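Local coordinates for protein nidogen (Mus musculus, PDB 1NPE) that probably links basement-membrane components as an extracellular matrix adaptor, its beta-propeller domain being the part expected to bind laminin, at residues 5-10 against 36-41. Sequence-based numbering, arbitrary orientation.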
ATOM      1  N   LEU A   5      -8.850  -9.080  13.023  1.00 23.98           N
ATOM      2  CA  LEU A   5      -8.540  -7.666  13.141  1.00 22.58           C
ATOM      3  C   LEU A   5      -8.347  -7.064  11.762  1.00 22.71           C
ATOM      4  O   LEU A   5      -7.648  -7.641  10.923  1.00 22.43           O
ATOM      5  CB  LEU A   5      -7.254  -7.481  13.954  1.00 22.42           C
ATOM      6  CG  LEU A   5      -7.288  -7.851  15.438  1.00 22.78           C
ATOM      7  CD1 LEU A   5      -5.917  -8.285  15.907  1.00 24.06           C
ATOM      8  CD2 LEU A   5      -7.785  -6.674  16.243  1.00 21.33           C
ATOM      9  N   PHE A   6      -9.001  -5.934  11.506  1.00 22.33           N
ATOM     10  CA  PHE A   6      -8.833  -5.265  10.224  1.00 21.92           C
ATOM     11  C   PHE A   6      -8.708  -3.751  10.352  1.00 22.71           C
ATOM     12  O   PHE A   6      -9.143  -3.162  11.337  1.00 22.27           O
ATOM     13  CB  PHE A   6      -9.899  -5.680   9.199  1.00 20.61           C
ATOM     14  CG  PHE A   6     -11.300  -5.259   9.545  1.00 21.35           C
ATOM     15  CD1 PHE A   6     -12.179  -6.157  10.150  1.00 20.94           C
ATOM     16  CD2 PHE A   6     -11.763  -3.993   9.201  1.00 19.93           C
ATOM     17  CE1 PHE A   6     -13.506  -5.807  10.403  1.00 20.02           C
ATOM     18  CE2 PHE A   6     -13.087  -3.630   9.447  1.00 23.62           C
ATOM     19  CZ  PHE A   6     -13.963  -4.544  10.049  1.00 20.31           C
ATOM     20  N   ALA A   7      -8.087  -3.132   9.355  1.00 23.61           N
ATOM     21  CA  ALA A   7      -7.861  -1.698   9.364  1.00 22.96           C
ATOM     22  C   ALA A   7      -8.807  -0.860   8.513  1.00 24.36           C
ATOM     23  O   ALA A   7      -9.286  -1.294   7.466  1.00 22.95           O
ATOM     24  CB  ALA A   7      -6.421  -1.409   8.965  1.00 21.66           C
ATOM     25  N   GLN A   8      -9.068   0.347   9.006  1.00 25.50           N
ATOM     26  CA  GLN A   8      -9.895   1.353   8.347  1.00 26.63           C
ATOM     27  C   GLN A   8      -9.231   2.680   8.675  1.00 25.95           C
ATOM     28  O   GLN A   8      -8.329   2.732   9.520  1.00 26.41           O
ATOM     29  CB  GLN A   8     -11.328   1.360   8.883  1.00 28.09           C
ATOM     30  CG  GLN A   8     -12.277   0.438   8.144  1.00 29.38           C
ATOM     31  CD  GLN A   8     -13.690   0.462   8.708  1.00 29.49           C
ATOM     32  OE1 GLN A   8     -13.886   0.421   9.920  1.00 33.95           O
ATOM     33  NE2 GLN A   8     -14.680   0.513   7.827  1.00 30.50           N
ATOM     34  N   THR A   9      -9.638   3.741   7.985  1.00 25.25           N
ATOM     35  CA  THR A   9      -9.073   5.057   8.234  1.00 23.70           C
ATOM     36  C   THR A   9      -9.453   5.472   9.644  1.00 23.13           C
ATOM     37  O   THR A   9     -10.626   5.431  10.015  1.00 23.52           O
ATOM     38  CB  THR A   9      -9.584   6.099   7.212  1.00 25.16           C
ATOM     39  OG1 THR A   9      -9.111   5.759   5.902  1.00 25.97           O
ATOM     40  CG2 THR A   9      -9.103   7.496   7.561  1.00 22.25           C
ATOM     41  N   GLY A  10      -8.432   5.778  10.444  1.00 23.69           N
ATOM     42  CA  GLY A  10      -8.628   6.219  11.815  1.00 21.92           C
ATOM     43  C   GLY A  10      -8.922   5.168  12.871  1.00 21.62           C
ATOM     44  O   GLY A  10      -9.196   5.529  14.014  1.00 21.96           O
ATOM     45  N   LYS A  36      -4.648   8.843  11.985  1.00 24.14           N
ATOM     46  CA  LYS A  36      -3.981   7.886  11.102  1.00 23.67           C
ATOM     47  C   LYS A  36      -4.781   7.095  10.069  1.00 21.66           C
ATOM     48  O   LYS A  36      -5.989   6.933  10.169  1.00 20.56           O
ATOM     49  CB  LYS A  36      -3.174   6.893  11.948  1.00 25.89           C
ATOM     50  CG  LYS A  36      -2.150   7.517  12.895  1.00 28.78           C
ATOM     51  CD  LYS A  36      -1.327   6.427  13.599  1.00 33.02           C
ATOM     52  CE  LYS A  36      -0.395   6.990  14.678  1.00 35.43           C
ATOM     53  NZ  LYS A  36       0.695   7.853  14.125  1.00 38.38           N
ATOM     54  N   VAL A  37      -4.071   6.625   9.049  1.00 20.27           N
ATOM     55  CA  VAL A  37      -4.654   5.787   8.009  1.00 17.96           C
ATOM     56  C   VAL A  37      -3.871   4.479   8.144  1.00 18.52           C
ATOM     57  O   VAL A  37      -2.766   4.338   7.609  1.00 17.27           O
ATOM     58  CB  VAL A  37      -4.474   6.383   6.585  1.00 17.50           C
ATOM     59  CG1 VAL A  37      -4.956   5.390   5.536  1.00 12.08           C
ATOM     60  CG2 VAL A  37      -5.246   7.694   6.455  1.00 13.95           C
ATOM     61  N   ILE A  38      -4.414   3.570   8.950  1.00 17.82           N
ATOM     62  CA  ILE A  38      -3.796   2.279   9.207  1.00 16.77           C
ATOM     63  C   ILE A  38      -3.878   1.416   7.953  1.00 16.25           C
ATOM     64  O   ILE A  38      -4.955   1.237   7.389  1.00 16.94           O
ATOM     65  CB  ILE A  38      -4.509   1.548  10.367  1.00 18.05           C
ATOM     66  CG1 ILE A  38      -4.690   2.487  11.564  1.00 19.40           C
ATOM     67  CG2 ILE A  38      -3.701   0.329  10.793  1.00 18.62           C
ATOM     68  CD1 ILE A  38      -3.410   2.799  12.319  1.00 20.31           C
ATOM     69  N   ILE A  39      -2.742   0.883   7.518  1.00 14.91           N
ATOM     70  CA  ILE A  39      -2.717   0.055   6.320  1.00 13.58           C
ATOM     71  C   ILE A  39      -2.372  -1.401   6.613  1.00 15.39           C
ATOM     72  O   ILE A  39      -3.206  -2.284   6.419  1.00 17.89           O
ATOM     73  CB  ILE A  39      -1.742   0.619   5.270  1.00 13.01           C
ATOM     74  CG1 ILE A  39      -2.134   2.055   4.899  1.00 11.73           C
ATOM     75  CG2 ILE A  39      -1.731  -0.268   4.032  1.00 12.04           C
ATOM     76  CD1 ILE A  39      -3.450   2.167   4.135  1.00  9.99           C
ATOM     77  N   GLY A  40      -1.150  -1.653   7.078  1.00 14.84           N
ATOM     78  CA  GLY A  40      -0.742  -3.016   7.373  1.00 12.29           C
ATOM     79  C   GLY A  40      -0.972  -3.441   8.812  1.00 13.97           C
ATOM     80  O   GLY A  40      -0.892  -2.618   9.723  1.00 14.93           O
ATOM     81  N   LEU A  41      -1.272  -4.723   9.018  1.00 12.47           N
ATOM     82  CA  LEU A  41      -1.489  -5.260  10.359  1.00 14.26           C
ATOM     83  C   LEU A  41      -0.795  -6.604  10.534  1.00 13.83           C
ATOM     84  O   LEU A  41      -0.702  -7.391   9.594  1.00 15.84           O
ATOM     85  CB  LEU A  41      -2.977  -5.460  10.647  1.00 14.09           C
ATOM     86  CG  LEU A  41      -3.911  -4.269  10.887  1.00 16.67           C
ATOM     87  CD1 LEU A  41      -5.317  -4.807  11.097  1.00 13.81           C
ATOM     88  CD2 LEU A  41      -3.464  -3.441  12.098  1.00 14.72           C
TER
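The flat peptide joining Phe6 to Ala7 carries Leu41 on one face and the Phe6 ring on the other. Leu41 CD1 sits over the plane, 3.6 Å from Phe6 C; with CD1 anti to its own CA (chi2 178°), the side chain reaches straight across. The ring projects away from residues 36-41 toward Leu253 and Ile256. A second peptide, Ile38-Ile39, is met in the same manner: Ala7 CB rests above its plane near the oxygen, 3.4 Å from Ile38 O, while also touching Ile38 CG2 at 3.7 Å. At the other end the contact is polar. Gly10 N donates to Lys36 O, 2.7 Å away; the donor lies nearly along the C=O axis, but the angle at the hydrogen is a bent 131°. Beside this bond Thr9 and Val37 run side by side, their CG2 atoms 4.0 Å apart, and both reach the chain of another protein, where an acidic side chain hydrogen-bonds Thr9 OG1. Segments 5-8 and 36-41 run at 141° to each other, in different four-stranded sheets, and the side chains of Ala7, Ile38 and Leu41 pack between them. Such packing illustrates the interface between adjacent blades in the six-bladed YWTD beta-propeller, here between the blade that strand 256-259 completes and the next one, which strand 36-44 begins.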